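Local coordinates for protein Emp47p (form2) (Saccharomyces cerevisiae, PDB 2A6Z) that is a calcium-independent cargo receptor with a lectin-like carbohydrate recognition domain and takes part in glycoprotein secretion and in Emp46p exit from the endoplasmic reticulum, at residues 57-62 and 84-89; 91-96 and 100-105; 193-198 and 216-221. One frame throughout, in Å; residues are numbered along the deposited sequence. Where two conformers were deposited one is given.

Contact 1: 57-62 and 84-89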
loop_
_atom_site.group_PDB
_atom_site.type_symbol
_atom_site.label_atom_id
_atom_site.label_comp_id
_atom_site.label_asym_id
_atom_site.label_seq_id
_atom_site.Cartn_x
_atom_site.Cartn_y
_atom_site.Cartn_z
ATOM N N PHE A 57 -11.330 -3.043 9.549
ATOM C CA PHE A 57 -10.732 -4.186 10.206
ATOM C C PHE A 57 -10.514 -3.815 11.662
ATOM O O PHE A 57 -9.828 -2.833 11.966
ATOM C CB PHE A 57 -9.417 -4.546 9.496
ATOM C CG PHE A 57 -8.530 -5.478 10.314
ATOM C CD1 PHE A 57 -8.849 -6.785 10.581
ATOM C CD2 PHE A 57 -7.345 -4.982 10.886
ATOM C CE1 PHE A 57 -7.999 -7.589 11.360
ATOM C CE2 PHE A 57 -6.472 -5.764 11.612
ATOM C CZ PHE A 57 -6.817 -7.058 11.875
ATOM N N ASP A 58 -11.100 -4.613 12.568
ATOM C CA ASP A 58 -10.958 -4.366 13.978
ATOM C C ASP A 58 -9.683 -5.025 14.475
ATOM O O ASP A 58 -9.559 -6.253 14.592
ATOM C CB ASP A 58 -12.162 -4.998 14.688
ATOM C CG ASP A 58 -12.230 -4.699 16.156
ATOM O OD1 ASP A 58 -12.953 -5.465 16.793
ATOM O OD2 ASP A 58 -11.580 -3.737 16.625
ATOM N N LEU A 59 -8.656 -4.204 14.818
ATOM C CA LEU A 59 -7.345 -4.731 15.188
ATOM C C LEU A 59 -7.379 -5.235 16.633
ATOM O O LEU A 59 -7.416 -4.444 17.590
ATOM C CB LEU A 59 -6.282 -3.672 14.982
ATOM C CG LEU A 59 -4.883 -4.114 15.479
ATOM C CD1 LEU A 59 -4.336 -5.285 14.667
ATOM C CD2 LEU A 59 -3.915 -2.934 15.446
ATOM N N LYS A 60 -7.254 -6.536 16.815
ATOM C CA LYS A 60 -7.223 -7.178 18.125
ATOM C C LYS A 60 -6.070 -8.167 18.282
ATOM O O LYS A 60 -5.743 -8.530 19.423
ATOM C CB LYS A 60 -8.538 -7.923 18.393
ATOM C CG LYS A 60 -9.774 -7.007 18.386
ATOM C CD LYS A 60 -9.784 -6.126 19.626
ATOM C CE LYS A 60 -11.072 -5.347 19.701
ATOM N NZ LYS A 60 -10.895 -4.075 20.427
ATOM N N ASP A 61 -5.500 -8.628 17.170
ATOM C CA ASP A 61 -4.538 -9.719 17.194
ATOM C C ASP A 61 -3.634 -9.598 15.941
ATOM O O ASP A 61 -3.898 -8.778 15.066
ATOM C CB ASP A 61 -5.268 -11.079 17.160
ATOM C CG ASP A 61 -6.078 -11.441 18.388
ATOM O OD1 ASP A 61 -7.327 -11.338 18.419
ATOM O OD2 ASP A 61 -5.384 -11.802 19.355
ATOM N N SER A 62 -2.619 -10.433 15.923
ATOM C CA SER A 62 -1.616 -10.390 14.853
ATOM C C SER A 62 -2.248 -10.578 13.493
ATOM O O SER A 62 -3.275 -11.254 13.315
ATOM C CB SER A 62 -0.608 -11.506 15.116
ATOM O OG SER A 62 -0.042 -11.306 16.395
ATOM N N PHE A 84 0.595 2.117 0.288
ATOM C CA PHE A 84 -0.194 1.060 0.923
ATOM C C PHE A 84 -0.488 1.499 2.345
ATOM O O PHE A 84 0.421 1.912 3.053
ATOM C CB PHE A 84 0.563 -0.280 0.914
ATOM C CG PHE A 84 1.009 -0.695 -0.462
ATOM C CD1 PHE A 84 0.228 -1.523 -1.243
ATOM C CD2 PHE A 84 2.243 -0.274 -0.985
ATOM C CE1 PHE A 84 0.622 -1.912 -2.504
ATOM C CE2 PHE A 84 2.630 -0.612 -2.259
ATOM C CZ PHE A 84 1.810 -1.460 -3.014
ATOM N N TRP A 85 -1.761 1.431 2.732
ATOM C CA TRP A 85 -2.213 2.095 3.943
ATOM C C TRP A 85 -2.772 1.112 4.980
ATOM O O TRP A 85 -3.439 0.136 4.604
ATOM C CB TRP A 85 -3.337 3.078 3.605
ATOM C CG TRP A 85 -2.948 4.121 2.596
ATOM C CD1 TRP A 85 -3.108 4.031 1.234
ATOM C CD2 TRP A 85 -2.344 5.399 2.863
ATOM N NE1 TRP A 85 -2.638 5.198 0.622
ATOM C CE2 TRP A 85 -2.187 6.034 1.604
ATOM C CE3 TRP A 85 -1.949 6.071 4.034
ATOM C CZ2 TRP A 85 -1.630 7.329 1.476
ATOM C CZ3 TRP A 85 -1.418 7.339 3.895
ATOM C CH2 TRP A 85 -1.256 7.960 2.635
ATOM N N PHE A 86 -2.557 1.438 6.226
ATOM C CA PHE A 86 -3.174 0.760 7.366
ATOM C C PHE A 86 -3.452 1.864 8.407
ATOM O O PHE A 86 -2.560 2.226 9.148
ATOM C CB PHE A 86 -2.232 -0.340 7.874
ATOM C CG PHE A 86 -2.774 -1.073 9.107
ATOM C CD1 PHE A 86 -3.801 -2.003 8.921
ATOM C CD2 PHE A 86 -2.280 -0.850 10.394
ATOM C CE1 PHE A 86 -4.334 -2.711 10.003
ATOM C CE2 PHE A 86 -2.787 -1.552 11.447
ATOM C CZ PHE A 86 -3.807 -2.498 11.252
ATOM N N VAL A 87 -4.665 2.414 8.355
ATOM C CA VAL A 87 -4.906 3.689 9.046
ATOM C C VAL A 87 -6.283 3.688 9.770
ATOM O O VAL A 87 -7.259 3.152 9.240
ATOM C CB VAL A 87 -4.836 4.914 8.094
ATOM C CG1 VAL A 87 -3.440 4.994 7.427
ATOM C CG2 VAL A 87 -5.889 4.884 7.008
ATOM N N GLN A 88 -6.321 4.309 10.924
ATOM C CA GLN A 88 -7.592 4.321 11.690
ATOM C C GLN A 88 -8.519 5.378 11.138
ATOM O O GLN A 88 -8.162 6.540 11.033
ATOM C CB GLN A 88 -7.310 4.662 13.143
ATOM C CG GLN A 88 -6.512 3.737 13.956
ATOM C CD GLN A 88 -6.237 4.370 15.329
ATOM O OE1 GLN A 88 -7.177 4.694 16.063
ATOM N NE2 GLN A 88 -4.948 4.547 15.615
ATOM N N ASP A 89 -9.746 4.976 10.802
ATOM C CA ASP A 89 -10.789 5.918 10.377
ATOM C C ASP A 89 -12.125 5.151 10.480
ATOM O O ASP A 89 -12.132 3.927 10.490
ATOM C CB ASP A 89 -10.529 6.419 8.983
ATOM C CG ASP A 89 -11.119 7.766 8.638
ATOM O OD1 ASP A 89 -12.158 8.087 9.246
ATOM O OD2 ASP A 89 -10.543 8.484 7.822
#

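Contact 2: 91-96 and 100-105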
loop_
_atom_site.group_PDB
_atom_site.type_symbol
_atom_site.label_atom_id
_atom_site.label_comp_id
_atom_site.label_asym_id
_atom_site.label_seq_id
_atom_site.Cartn_x
_atom_site.Cartn_y
_atom_site.Cartn_z
ATOM N N ASN A 91 -14.453 5.474 8.172
ATOM C CA ASN A 91 -14.884 5.259 6.806
ATOM C C ASN A 91 -13.646 5.141 5.946
ATOM O O ASN A 91 -12.523 5.423 6.432
ATOM C CB ASN A 91 -15.743 6.451 6.301
ATOM C CG ASN A 91 -15.303 7.722 6.956
ATOM O OD1 ASN A 91 -15.948 8.167 7.923
ATOM N ND2 ASN A 91 -14.214 8.318 6.462
ATOM N N ILE A 92 -13.786 4.832 4.679
ATOM C CA ILE A 92 -12.649 4.993 3.777
ATOM C C ILE A 92 -12.147 6.423 3.896
ATOM O O ILE A 92 -12.981 7.348 3.879
ATOM C CB ILE A 92 -13.066 4.657 2.332
ATOM C CG1 ILE A 92 -13.435 3.173 2.157
ATOM C CG2 ILE A 92 -12.007 5.088 1.314
ATOM C CD1 ILE A 92 -14.012 2.798 0.811
ATOM N N PRO A 93 -10.856 6.645 4.065
ATOM C CA PRO A 93 -10.418 8.015 4.339
ATOM C C PRO A 93 -10.825 8.973 3.246
ATOM O O PRO A 93 -10.702 8.671 2.044
ATOM C CB PRO A 93 -8.885 7.844 4.437
ATOM C CG PRO A 93 -8.749 6.446 4.969
ATOM C CD PRO A 93 -9.761 5.643 4.164
ATOM N N ARG A 94 -11.275 10.168 3.667
ATOM C CA ARG A 94 -11.711 11.132 2.673
ATOM C C ARG A 94 -10.578 11.880 1.976
ATOM O O ARG A 94 -10.678 12.295 0.807
ATOM C CB ARG A 94 -12.630 12.145 3.424
ATOM C CG ARG A 94 -13.960 11.511 3.931
ATOM C CD ARG A 94 -14.761 12.587 4.701
ATOM N NE ARG A 94 -15.863 11.961 5.417
ATOM C CZ ARG A 94 -15.929 11.407 6.613
ATOM N NH1 ARG A 94 -17.089 10.883 7.018
ATOM N NH2 ARG A 94 -14.907 11.340 7.462
ATOM N N ASP A 95 -9.511 12.144 2.703
ATOM C CA ASP A 95 -8.447 13.036 2.214
ATOM C C ASP A 95 -7.617 12.333 1.128
ATOM O O ASP A 95 -7.305 11.155 1.270
ATOM C CB ASP A 95 -7.582 13.533 3.356
ATOM C CG ASP A 95 -6.558 14.559 2.886
ATOM O OD1 ASP A 95 -6.913 15.751 2.929
ATOM O OD2 ASP A 95 -5.469 14.183 2.450
ATOM N N LYS A 96 -7.267 13.080 0.091
ATOM C CA LYS A 96 -6.583 12.591 -1.089
ATOM C C LYS A 96 -5.252 13.293 -1.324
ATOM O O LYS A 96 -4.739 13.180 -2.443
ATOM C CB LYS A 96 -7.470 12.692 -2.305
ATOM C CG LYS A 96 -8.864 12.081 -2.173
ATOM C CD LYS A 96 -8.788 10.551 -2.257
ATOM C CE LYS A 96 -10.149 9.957 -1.912
ATOM N NZ LYS A 96 -10.310 8.548 -2.414
ATOM N N ASN A 100 -2.674 10.454 -3.373
ATOM C CA ASN A 100 -4.105 10.142 -3.535
ATOM C C ASN A 100 -4.700 9.371 -2.368
ATOM O O ASN A 100 -5.725 8.731 -2.532
ATOM C CB ASN A 100 -4.338 9.450 -4.887
ATOM C CG ASN A 100 -5.849 9.410 -5.220
ATOM O OD1 ASN A 100 -6.529 10.457 -5.107
ATOM N ND2 ASN A 100 -6.336 8.267 -5.626
ATOM N N GLY A 101 -4.089 9.525 -1.203
ATOM C CA GLY A 101 -4.557 9.044 0.064
ATOM C C GLY A 101 -4.408 10.125 1.136
ATOM O O GLY A 101 -4.132 11.279 0.810
ATOM N N PRO A 102 -4.676 9.777 2.386
ATOM C CA PRO A 102 -4.841 10.811 3.416
ATOM C C PRO A 102 -3.537 11.367 3.948
ATOM O O PRO A 102 -2.708 10.652 4.466
ATOM C CB PRO A 102 -5.632 10.076 4.508
ATOM C CG PRO A 102 -5.180 8.623 4.323
ATOM C CD PRO A 102 -5.083 8.445 2.847
ATOM N N VAL A 103 -3.394 12.709 3.905
ATOM C CA VAL A 103 -2.179 13.367 4.413
ATOM C C VAL A 103 -2.137 13.524 5.904
ATOM O O VAL A 103 -1.067 13.684 6.497
ATOM C CB VAL A 103 -2.019 14.744 3.687
ATOM C CG1 VAL A 103 -3.018 15.780 4.187
ATOM C CG2 VAL A 103 -0.599 15.305 3.825
ATOM N N ASN A 104 -3.284 13.434 6.566
ATOM C CA ASN A 104 -3.434 13.525 8.005
ATOM C C ASN A 104 -3.867 12.198 8.567
ATOM O O ASN A 104 -4.744 12.155 9.416
ATOM C CB ASN A 104 -4.600 14.529 8.192
ATOM C CG ASN A 104 -5.899 13.987 7.510
ATOM O OD1 ASN A 104 -5.979 13.238 6.480
ATOM N ND2 ASN A 104 -7.069 14.321 8.101
ATOM N N TYR A 105 -3.250 11.121 8.075
ATOM C CA TYR A 105 -3.647 9.752 8.534
ATOM C C TYR A 105 -3.193 9.491 9.953
ATOM O O TYR A 105 -2.274 10.130 10.458
ATOM C CB TYR A 105 -3.049 8.747 7.540
ATOM C CG TYR A 105 -1.561 8.689 7.564
ATOM C CD1 TYR A 105 -0.840 7.736 8.307
ATOM C CD2 TYR A 105 -0.810 9.608 6.791
ATOM C CE1 TYR A 105 0.539 7.689 8.319
ATOM C CE2 TYR A 105 0.581 9.581 6.800
ATOM C CZ TYR A 105 1.230 8.635 7.546
ATOM O OH TYR A 105 2.621 8.576 7.575
HETATM O O HOH W 1 -8.422 11.420 5.841
HETATM O O HOH W 2 -7.899 7.360 -1.408
HETATM O O HOH W 3 -2.256 13.273 -4.048
#

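Contact 3: 193-198 and 216-221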
loop_
_atom_site.group_PDB
_atom_site.type_symbol
_atom_site.label_atom_id
_atom_site.label_comp_id
_atom_site.label_asym_id
_atom_site.label_seq_id
_atom_site.Cartn_x
_atom_site.Cartn_y
_atom_site.Cartn_z
ATOM N N TYR A 193 -9.461 -0.163 11.450
ATOM C CA TYR A 193 -8.484 0.267 10.478
ATOM C C TYR A 193 -8.931 0.067 9.056
ATOM O O TYR A 193 -9.595 -0.926 8.702
ATOM C CB TYR A 193 -7.139 -0.496 10.672
ATOM C CG TYR A 193 -6.397 -0.046 11.887
ATOM C CD1 TYR A 193 -6.722 -0.413 13.194
ATOM C CD2 TYR A 193 -5.272 0.792 11.711
ATOM C CE1 TYR A 193 -5.988 0.058 14.256
ATOM C CE2 TYR A 193 -4.544 1.238 12.769
ATOM C CZ TYR A 193 -4.853 0.875 14.066
ATOM O OH TYR A 193 -4.141 1.332 15.123
ATOM N N ARG A 194 -8.551 1.040 8.250
ATOM C CA ARG A 194 -8.813 1.048 6.828
ATOM C C ARG A 194 -7.557 0.579 6.090
ATOM O O ARG A 194 -6.457 0.984 6.423
ATOM C CB ARG A 194 -9.229 2.449 6.350
ATOM C CG ARG A 194 -10.285 3.113 7.195
ATOM C CD ARG A 194 -11.505 2.260 7.504
ATOM N NE ARG A 194 -12.166 1.763 6.302
ATOM C CZ ARG A 194 -13.480 1.597 6.219
ATOM N NH1 ARG A 194 -14.317 1.863 7.198
ATOM N NH2 ARG A 194 -13.965 1.130 5.070
ATOM N N ILE A 195 -7.764 -0.294 5.093
ATOM C CA ILE A 195 -6.714 -0.981 4.352
ATOM C C ILE A 195 -6.962 -0.710 2.896
ATOM O O ILE A 195 -8.088 -0.916 2.389
ATOM C CB ILE A 195 -6.777 -2.504 4.659
ATOM C CG1 ILE A 195 -6.417 -2.764 6.121
ATOM C CG2 ILE A 195 -5.912 -3.283 3.683
ATOM C CD1 ILE A 195 -6.873 -4.133 6.597
ATOM N N GLY A 196 -5.926 -0.226 2.199
ATOM C CA GLY A 196 -6.100 0.089 0.792
ATOM C C GLY A 196 -4.779 0.516 0.192
ATOM O O GLY A 196 -3.734 0.512 0.833
ATOM N N VAL A 197 -4.863 0.867 -1.062
ATOM C CA VAL A 197 -3.708 1.249 -1.878
ATOM C C VAL A 197 -4.124 2.403 -2.783
ATOM O O VAL A 197 -5.246 2.447 -3.287
ATOM C CB VAL A 197 -3.125 0.061 -2.662
ATOM C CG1 VAL A 197 -4.188 -0.544 -3.606
ATOM C CG2 VAL A 197 -1.870 0.432 -3.422
ATOM N N THR A 198 -3.208 3.365 -2.946
ATOM C CA THR A 198 -3.492 4.550 -3.740
ATOM C C THR A 198 -2.238 4.837 -4.556
ATOM O O THR A 198 -1.106 4.504 -4.178
ATOM C CB THR A 198 -3.853 5.756 -2.856
ATOM O OG1 THR A 198 -2.750 6.134 -2.044
ATOM C CG2 THR A 198 -5.025 5.445 -1.947
ATOM N N MET A 216 -4.406 -9.222 -3.314
ATOM C CA MET A 216 -4.033 -8.874 -1.948
ATOM C C MET A 216 -4.595 -9.978 -1.064
ATOM O O MET A 216 -5.735 -10.386 -1.223
ATOM C CB MET A 216 -4.590 -7.491 -1.552
ATOM C CG MET A 216 -4.237 -6.975 -0.151
ATOM S SD MET A 216 -5.605 -7.546 0.904
ATOM C CE MET A 216 -5.027 -6.984 2.511
ATOM N N GLN A 217 -3.785 -10.459 -0.132
ATOM C CA GLN A 217 -4.239 -11.464 0.783
ATOM C C GLN A 217 -4.018 -10.981 2.202
ATOM O O GLN A 217 -2.944 -10.470 2.555
ATOM C CB GLN A 217 -3.545 -12.804 0.555
ATOM C CG GLN A 217 -4.094 -13.307 -0.793
ATOM C CD GLN A 217 -3.687 -14.748 -1.020
ATOM O OE1 GLN A 217 -4.557 -15.626 -1.154
ATOM N NE2 GLN A 217 -2.379 -14.989 -1.056
ATOM N N PHE A 218 -5.033 -11.148 3.033
ATOM C CA PHE A 218 -4.996 -10.815 4.442
ATOM C C PHE A 218 -5.083 -12.099 5.238
ATOM O O PHE A 218 -5.969 -12.922 4.934
ATOM C CB PHE A 218 -6.192 -9.879 4.752
ATOM C CG PHE A 218 -6.063 -9.228 6.115
ATOM C CD1 PHE A 218 -5.535 -7.949 6.218
ATOM C CD2 PHE A 218 -6.432 -9.861 7.272
ATOM C CE1 PHE A 218 -5.393 -7.317 7.442
ATOM C CE2 PHE A 218 -6.324 -9.218 8.518
ATOM C CZ PHE A 218 -5.790 -7.941 8.589
ATOM N N PHE A 219 -4.226 -12.262 6.221
ATOM C CA PHE A 219 -4.256 -13.434 7.114
ATOM C C PHE A 219 -4.346 -12.987 8.545
ATOM O O PHE A 219 -3.740 -11.997 8.970
ATOM C CB PHE A 219 -2.995 -14.313 6.952
ATOM C CG PHE A 219 -2.704 -14.744 5.533
ATOM C CD1 PHE A 219 -3.030 -16.021 5.108
ATOM C CD2 PHE A 219 -2.092 -13.897 4.622
ATOM C CE1 PHE A 219 -2.790 -16.467 3.804
ATOM C CE2 PHE A 219 -1.866 -14.324 3.325
ATOM C CZ PHE A 219 -2.190 -15.603 2.859
ATOM N N ASN A 220 -5.045 -13.792 9.339
ATOM C CA ASN A 220 -4.797 -13.737 10.766
ATOM C C ASN A 220 -3.435 -14.363 11.065
ATOM O O ASN A 220 -3.012 -15.366 10.446
ATOM C CB ASN A 220 -6.000 -14.400 11.410
ATOM C CG ASN A 220 -7.240 -13.550 11.188
ATOM O OD1 ASN A 220 -7.310 -12.331 11.437
ATOM N ND2 ASN A 220 -8.341 -14.085 10.662
ATOM N N GLY A 221 -2.696 -13.892 11.995
ATOM C CA GLY A 221 -1.383 -14.419 12.373
ATOM C C GLY A 221 -0.333 -13.948 11.394
ATOM O O GLY A 221 -0.590 -13.093 10.516
#

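Contact 1: 57-62 and 84-89
The ring end of Phe86 meets Phe57 and Leu59, and that ring alone carries this side of the contact. Starting at CB, the side chain extends with CG anti to the backbone N (chi1 178°), and the far end of the ring comes to Phe57 and Leu59. Partway round the ring, CE1 comes to 3.9 Å from CD2 of Phe57 and 4.1 Å from CE2 of the same ring. Further out, CZ lies 4.2 Å from CD2 of Leu59. Both partners stand at the edge of the Phe86 ring, near its plane, and CD2 of Phe57 is in that plane. The two aromatic side chains cross at a slant, and CE1 of Phe86 meets the Phe57 ring obliquely. Tyr193 and Phe63 stack with Phe86, and Phe188 meets it edge-to-face, which completes an aromatic cluster. Strands 48-58 and 81-88 are not direct neighbours: 192-200 runs between them, and within 57-62 and 84-89 the nearest CA atoms, of Phe57 and Gln88, are 9.2 Å apart. The cluster belongs to the hydrophobic core between the two sheets of this legume-lectin-like beta sandwich.

Contact 2: 91-96 and 100-105
Asp95 holds CG anti to its backbone N (chi1 -175°), and this carries the carboxylate across to the backbone of Val103. There OD2 of Asp95 accepts a hydrogen bond from N of Val103 at 2.9 Å, nearly straight at 169°. The donor sits above the carboxylate plane, 44° out of it. CG1 of Val103 packs 3.4 Å from the same OD2. Asn104 has CG between its own backbone N and carbonyl carbon, which turns its amide back so that OD1 lies 3.5 Å from CB of Asp95. A water donates to that OD1 and weakly accepts from N of Asp95. The other carboxylate oxygen, OD1 of Asp95, is bonded to Gln97.

The two prolines pack together, with CB of Pro93 3.8 Å from CG of Pro102. At the far end, Lys96 and Asn100 lie side by side and point the same way, bringing CD of Lys96 to 3.6 Å from OD1 of Asn100. Glu30 takes a salt bridge from NZ of Lys96 and a hydrogen bond from ND2 of Asn100, which also bonds to O of Gly49. A second water accepts from NZ of Lys96 at 2.9 Å and donates to O of Asn100, while a third joins O of Lys96 to N of Asn100. The CA-H of Asn100 also approaches O of Lys96, with CA and O 3.3 Å apart.

One side-chain bond and three waters join the two parts of this irregular chain. Pro102 rests on Trp85, and Pro93 on Trp52 and Val87. The arrangement is a long loop that turns sharply so that its two parts touch, joining the adjacent antiparallel strands 81-88 and 108-113 of the lectin-like sandwich.

Contact 3: 193-198 and 216-221
The interior between the two antiparallel sheets of the beta sandwich is bridged here by Ile195 from one layer and by Met216 and Phe218 from the other. Ile195 divides its two branches between the two partners. Its CG1 lies beside the backbone N and anti to the carbonyl carbon (chi1 -67°), and the branch runs on extended until CD1 touches the Phe218 ring, 3.6 Å from CE1 and 4.1 Å from CD1 of that residue. The methyl approaches the ring obliquely, and the two side chains cross at about a right angle.

The second branch, CG2 of Ile195, stands 4.0 Å from CE of Met216. Met216 is deposited in two conformers; in the one described, the chain leaves CB extended and then bends at chi2, which brings the terminal methyl up beside the neighbouring ring. CE lies in the plane of the Phe218 ring, at its edge, 3.9 Å from CD1 of Phe218.

Across the gap the CA atoms of Ile195 and Phe218 are 10.0 Å apart, so these two segments meet through their side chains. This is the face-to-face packing of the legume-lectin-like fold: strand 192-200 lies between 48-58 and 81-88 in one sheet, and 210-220 lies between 38-40 and 63-72 in the other. Alternation along each strand selects the residues involved. Ile195 points inward while Arg194 turns to the other face of its sheet, where its guanidinium bonds to O of Leu53. Met216 and Phe218 likewise point inward, and Gln217 between them faces the other way.

Around this trio the core continues. Leu53 packs against Ile195, Trp67 touches Met216, and Phe57 meets the Phe218 ring edge-to-face while Phe63 lies parallel to it.

The three contacts follow one another along the chain; contacts 1 and 3 both involve the sheet that holds strand 192-200, and contact 2 packs against it. Contacts 1 and 3, with centres about 8 Å apart, interlock at that strand: O of Phe57 lies 2.7 Å from N of Tyr193 on one flank, and O of Val87 lies 2.7 Å from N of Arg194 on the other, both probable hydrogen bonds. Contact 2 packs on part of the face of this sheet turned away from the core. Its centre is about 14 Å from that of contact 1 and 16 Å from that of contact 3. There CZ2 of Trp85 packs 3.7 Å from CA of Gly101, and CG2 of Thr198 approaches O of Asn100 at 3.4 Å.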